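Long-range contact in methyltransferase domain-containing protein (Deinococcus radiodurans, PDB 3M33), which is of unknown function but is probably a methyltransferase: residues L46-C57 with F66-D77. Numbering follows the deposited sequence.
With SO4 (sulfate ion), chain J.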
loop_
_atom_site.group_PDB
_atom_site.type_symbol
_atom_site.label_atom_id
_atom_site.label_comp_id
_atom_site.label_asym_id
_atom_site.label_seq_id
_atom_site.Cartn_x
_atom_site.Cartn_y
_atom_site.Cartn_z
ATOM N N LEU A 46 -4.031 16.241 2.252
ATOM C CA LEU A 46 -5.214 16.357 1.389
ATOM C C LEU A 46 -5.958 17.674 1.616
ATOM O O LEU A 46 -6.296 18.008 2.746
ATOM C CB LEU A 46 -6.170 15.180 1.625
ATOM C CG LEU A 46 -5.591 13.804 1.260
ATOM C CD1 LEU A 46 -6.502 12.689 1.690
ATOM C CD2 LEU A 46 -5.347 13.748 -0.229
ATOM N N THR A 47 -6.219 18.408 0.539
ATOM C CA THR A 47 -7.047 19.608 0.614
ATOM C C THR A 47 -8.068 19.555 -0.514
ATOM O O THR A 47 -7.897 18.777 -1.451
ATOM C CB THR A 47 -6.206 20.889 0.441
ATOM O OG1 THR A 47 -5.901 21.078 -0.950
ATOM C CG2 THR A 47 -4.924 20.795 1.253
ATOM N N PRO A 48 -9.122 20.390 -0.443
ATOM C CA PRO A 48 -10.144 20.389 -1.501
ATOM C C PRO A 48 -9.595 20.869 -2.843
ATOM O O PRO A 48 -10.336 20.880 -3.814
ATOM C CB PRO A 48 -11.203 21.377 -0.985
ATOM C CG PRO A 48 -10.922 21.546 0.471
ATOM C CD PRO A 48 -9.443 21.353 0.629
ATOM N N GLN A 49 -8.325 21.265 -2.898
ATOM C CA GLN A 49 -7.688 21.588 -4.172
ATOM C C GLN A 49 -6.763 20.470 -4.679
ATOM O O GLN A 49 -6.262 20.544 -5.787
ATOM C CB GLN A 49 -6.889 22.895 -4.057
ATOM C CG GLN A 49 -7.743 24.166 -3.815
ATOM C CD GLN A 49 -8.333 24.274 -2.398
ATOM O OE1 GLN A 49 -7.695 23.901 -1.407
ATOM N NE2 GLN A 49 -9.553 24.808 -2.305
ATOM N N THR A 50 -6.516 19.442 -3.872
ATOM C CA THR A 50 -5.518 18.419 -4.234
ATOM C C THR A 50 -6.001 17.418 -5.283
ATOM O O THR A 50 -7.049 16.799 -5.110
ATOM C CB THR A 50 -5.091 17.607 -3.002
ATOM O OG1 THR A 50 -4.629 18.499 -1.977
ATOM C CG2 THR A 50 -3.999 16.625 -3.368
ATOM N N ARG A 51 -5.225 17.255 -6.354
ATOM C CA ARG A 51 -5.447 16.200 -7.341
ATOM C C ARG A 51 -4.590 14.987 -7.000
ATOM O O ARG A 51 -3.358 15.062 -7.004
ATOM C CB ARG A 51 -5.080 16.672 -8.751
ATOM C CG ARG A 51 -5.382 18.139 -9.032
ATOM C CD ARG A 51 -6.790 18.355 -9.499
ATOM N NE ARG A 51 -6.993 17.977 -10.895
ATOM C CZ ARG A 51 -8.157 18.098 -11.531
ATOM N NH1 ARG A 51 -9.216 18.592 -10.893
ATOM N NH2 ARG A 51 -8.267 17.730 -12.803
ATOM N N VAL A 52 -5.244 13.865 -6.734
ATOM C CA VAL A 52 -4.553 12.681 -6.258
ATOM C C VAL A 52 -4.515 11.583 -7.316
ATOM O O VAL A 52 -5.488 11.365 -8.036
ATOM C CB VAL A 52 -5.217 12.131 -4.990
ATOM C CG1 VAL A 52 -4.418 10.939 -4.442
ATOM C CG2 VAL A 52 -5.328 13.225 -3.942
ATOM N N LEU A 53 -3.371 10.917 -7.415
ATOM C CA LEU A 53 -3.253 9.668 -8.150
ATOM C C LEU A 53 -2.840 8.563 -7.185
ATOM O O LEU A 53 -1.803 8.664 -6.513
ATOM C CB LEU A 53 -2.225 9.785 -9.264
ATOM C CG LEU A 53 -2.028 8.482 -10.043
ATOM C CD1 LEU A 53 -3.268 8.185 -10.900
ATOM C CD2 LEU A 53 -0.809 8.587 -10.925
ATOM N N GLU A 54 -3.657 7.514 -7.106
ATOM C CA GLU A 54 -3.345 6.375 -6.252
ATOM C C GLU A 54 -2.963 5.168 -7.086
ATOM O O GLU A 54 -3.755 4.695 -7.896
ATOM C CB GLU A 54 -4.534 6.012 -5.361
ATOM C CG GLU A 54 -4.196 4.925 -4.351
ATOM C CD GLU A 54 -5.415 4.211 -3.776
ATOM O OE1 GLU A 54 -6.568 4.598 -4.076
ATOM O OE2 GLU A 54 -5.206 3.243 -3.022
ATOM N N ALA A 55 -1.748 4.676 -6.889
ATOM C CA ALA A 55 -1.293 3.470 -7.576
ATOM C C ALA A 55 -1.705 2.216 -6.807
ATOM O O ALA A 55 -1.470 2.099 -5.595
ATOM C CB ALA A 55 0.232 3.503 -7.760
ATOM N N GLY A 56 -2.336 1.282 -7.506
ATOM C CA GLY A 56 -2.728 0.007 -6.917
ATOM C C GLY A 56 -3.889 0.131 -5.952
ATOM O O GLY A 56 -3.752 -0.248 -4.786
ATOM N N CYS A 57 -5.038 0.625 -6.429
ATOM C CA CYS A 57 -6.141 0.967 -5.518
ATOM C C CYS A 57 -6.922 -0.246 -5.017
ATOM O O CYS A 57 -7.745 -0.116 -4.104
ATOM C CB CYS A 57 -7.108 1.948 -6.178
ATOM S SG CYS A 57 -7.878 1.182 -7.628
ATOM N N PHE A 66 -10.446 8.382 1.878
ATOM C CA PHE A 66 -9.725 9.665 1.821
ATOM C C PHE A 66 -10.118 10.479 0.603
ATOM O O PHE A 66 -9.940 11.696 0.577
ATOM C CB PHE A 66 -8.212 9.447 1.746
ATOM C CG PHE A 66 -7.621 8.871 2.982
ATOM C CD1 PHE A 66 -7.278 9.693 4.050
ATOM C CD2 PHE A 66 -7.397 7.516 3.091
ATOM C CE1 PHE A 66 -6.708 9.167 5.205
ATOM C CE2 PHE A 66 -6.836 6.971 4.255
ATOM C CZ PHE A 66 -6.489 7.799 5.306
ATOM N N GLY A 67 -10.627 9.793 -0.409
ATOM C CA GLY A 67 -11.012 10.404 -1.668
ATOM C C GLY A 67 -11.883 11.651 -1.605
ATOM O O GLY A 67 -11.627 12.615 -2.324
ATOM N N PRO A 68 -12.924 11.648 -0.757
ATOM C CA PRO A 68 -13.782 12.838 -0.746
ATOM C C PRO A 68 -13.077 14.094 -0.230
ATOM O O PRO A 68 -13.595 15.193 -0.415
ATOM C CB PRO A 68 -14.927 12.442 0.199
ATOM C CG PRO A 68 -14.947 10.936 0.167
ATOM C CD PRO A 68 -13.477 10.565 0.073
ATOM N N GLN A 69 -11.912 13.939 0.386
ATOM C CA GLN A 69 -11.219 15.073 0.990
ATOM C C GLN A 69 -10.408 15.812 -0.062
ATOM O O GLN A 69 -9.976 16.941 0.158
ATOM C CB GLN A 69 -10.322 14.620 2.158
ATOM C CG GLN A 69 -10.988 14.742 3.513
ATOM C CD GLN A 69 -10.141 14.183 4.649
ATOM O OE1 GLN A 69 -10.047 14.787 5.722
ATOM N NE2 GLN A 69 -9.521 13.019 4.420
ATOM N N ALA A 70 -10.232 15.180 -1.218
ATOM C CA ALA A 70 -9.454 15.758 -2.320
ATOM C C ALA A 70 -10.340 16.377 -3.408
ATOM O O ALA A 70 -11.539 16.120 -3.463
ATOM C CB ALA A 70 -8.544 14.669 -2.944
ATOM N N ALA A 71 -9.747 17.186 -4.280
ATOM C CA ALA A 71 -10.469 17.746 -5.419
ATOM C C ALA A 71 -10.806 16.638 -6.401
ATOM O O ALA A 71 -11.883 16.625 -6.989
ATOM C CB ALA A 71 -9.615 18.803 -6.131
ATOM N N ARG A 72 -9.858 15.723 -6.588
ATOM C CA ARG A 72 -10.037 14.582 -7.485
ATOM C C ARG A 72 -9.167 13.435 -6.971
ATOM O O ARG A 72 -8.030 13.654 -6.575
ATOM C CB ARG A 72 -9.631 14.955 -8.915
ATOM C CG ARG A 72 -9.783 13.817 -9.928
ATOM C CD ARG A 72 -9.562 14.290 -11.359
ATOM N NE ARG A 72 -9.737 13.195 -12.315
ATOM C CZ ARG A 72 -8.738 12.588 -12.947
ATOM N NH1 ARG A 72 -7.491 12.991 -12.741
ATOM N NH2 ARG A 72 -8.986 11.593 -13.792
ATOM N N TRP A 73 -9.712 12.225 -6.947
ATOM C CA TRP A 73 -8.930 11.042 -6.591
ATOM C C TRP A 73 -8.930 10.103 -7.784
ATOM O O TRP A 73 -9.898 9.376 -8.011
ATOM C CB TRP A 73 -9.546 10.335 -5.379
ATOM C CG TRP A 73 -8.711 9.241 -4.767
ATOM C CD1 TRP A 73 -8.609 7.933 -5.185
ATOM C CD2 TRP A 73 -7.890 9.349 -3.596
ATOM N NE1 TRP A 73 -7.771 7.237 -4.354
ATOM C CE2 TRP A 73 -7.314 8.081 -3.372
ATOM C CE3 TRP A 73 -7.589 10.395 -2.715
ATOM C CZ2 TRP A 73 -6.443 7.837 -2.315
ATOM C CZ3 TRP A 73 -6.712 10.147 -1.660
ATOM C CH2 TRP A 73 -6.151 8.884 -1.474
ATOM N N ALA A 74 -7.861 10.132 -8.570
ATOM C CA ALA A 74 -7.722 9.178 -9.661
ATOM C C ALA A 74 -7.000 7.951 -9.102
ATOM O O ALA A 74 -6.137 8.081 -8.239
ATOM C CB ALA A 74 -6.939 9.800 -10.826
ATOM N N ALA A 75 -7.353 6.764 -9.579
ATOM C CA ALA A 75 -6.810 5.537 -9.000
ATOM C C ALA A 75 -6.723 4.447 -10.067
ATOM O O ALA A 75 -7.563 4.400 -10.978
ATOM C CB ALA A 75 -7.694 5.079 -7.862
ATOM N N TYR A 76 -5.729 3.565 -9.970
ATOM C CA TYR A 76 -5.682 2.444 -10.913
ATOM C C TYR A 76 -5.234 1.129 -10.324
ATOM O O TYR A 76 -4.460 1.088 -9.368
ATOM C CB TYR A 76 -4.795 2.766 -12.121
ATOM C CG TYR A 76 -3.320 2.898 -11.802
ATOM C CD1 TYR A 76 -2.493 1.785 -11.778
ATOM C CD2 TYR A 76 -2.758 4.141 -11.533
ATOM C CE1 TYR A 76 -1.137 1.909 -11.504
ATOM C CE2 TYR A 76 -1.410 4.279 -11.258
ATOM C CZ TYR A 76 -0.606 3.163 -11.247
ATOM O OH TYR A 76 0.727 3.301 -10.968
ATOM N N ASP A 77 -5.727 0.048 -10.917
ATOM C CA ASP A 77 -5.203 -1.279 -10.657
ATOM C C ASP A 77 -5.413 -2.176 -11.871
ATOM O O ASP A 77 -6.017 -1.757 -12.873
ATOM C CB ASP A 77 -5.831 -1.902 -9.409
ATOM C CG ASP A 77 -4.819 -2.742 -8.627
ATOM O OD1 ASP A 77 -3.885 -3.286 -9.274
ATOM O OD2 ASP A 77 -4.934 -2.827 -7.381
HETATM S S SO4 J . -2.686 19.868 -6.961
HETATM O O1 SO4 J . -2.304 20.149 -5.570
HETATM O O2 SO4 J . -3.629 20.884 -7.438
HETATM O O3 SO4 J . -1.497 19.887 -7.818
HETATM O O4 SO4 J . -3.337 18.576 -7.010
#
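Trp-73 and Val-52 meet through matching torsions: CG of Trp-73 stands anti to the backbone N (chi1 -170°) and CG1 of Val-52 is likewise anti to its own backbone N, which lays the methyl over one face of the indole. CG1 of Val-52 lies 3.7 Å from the centroid of the six-membered ring of Trp-73 in a CH-pi contact. On the opposite face rests the backbone N of Gly-67. The indole edge is used as well. Glu-54, extended along its whole chain, brings OE1 into the ring plane, where it accepts from Trp-73 NE1 at 2.9 Å; the carboxylate is turned 73° from the indole and takes the bond on its anti side, with the donor somewhat out of the carboxylate plane. The buried carboxylate thus gains a neutral donor, while the ring is fixed in rotation. A leucine in place of Trp-73 would probably leave Glu-54 OE1 without this donor and open a gap beneath Val-52. Leu-46 CD2 reaches another part of the indole rim, 4.1 Å from CZ3 of Trp-73, and Val-52 CG2 packs against Ala-70 CB. On the other side of the sheet Tyr-76 receives Ala-55 CA over its ring, 4.0 Å from the centroid, and Leu-53 CD1 at its edge. Arg-72 CD lies over one face of the Arg-51 guanidinium, 3.9 Å from NH2, while the head of Arg-72 is engaged by Asp-94.

Backbone bonds alternate in parallel fashion, from Val-52 N to Arg-72 O (2.8 Å) through Tyr-76 N to Glu-54 O (3.1 Å). Strands 51-55 and 72-77, inclined by 16°, are joined by helix 61-66 as a beta-alpha-beta unit of the Rossmann-like sheet. That helix packs on the Trp-73 and Glu-54 side, and strands 112-118 and 94-97 flank the pair.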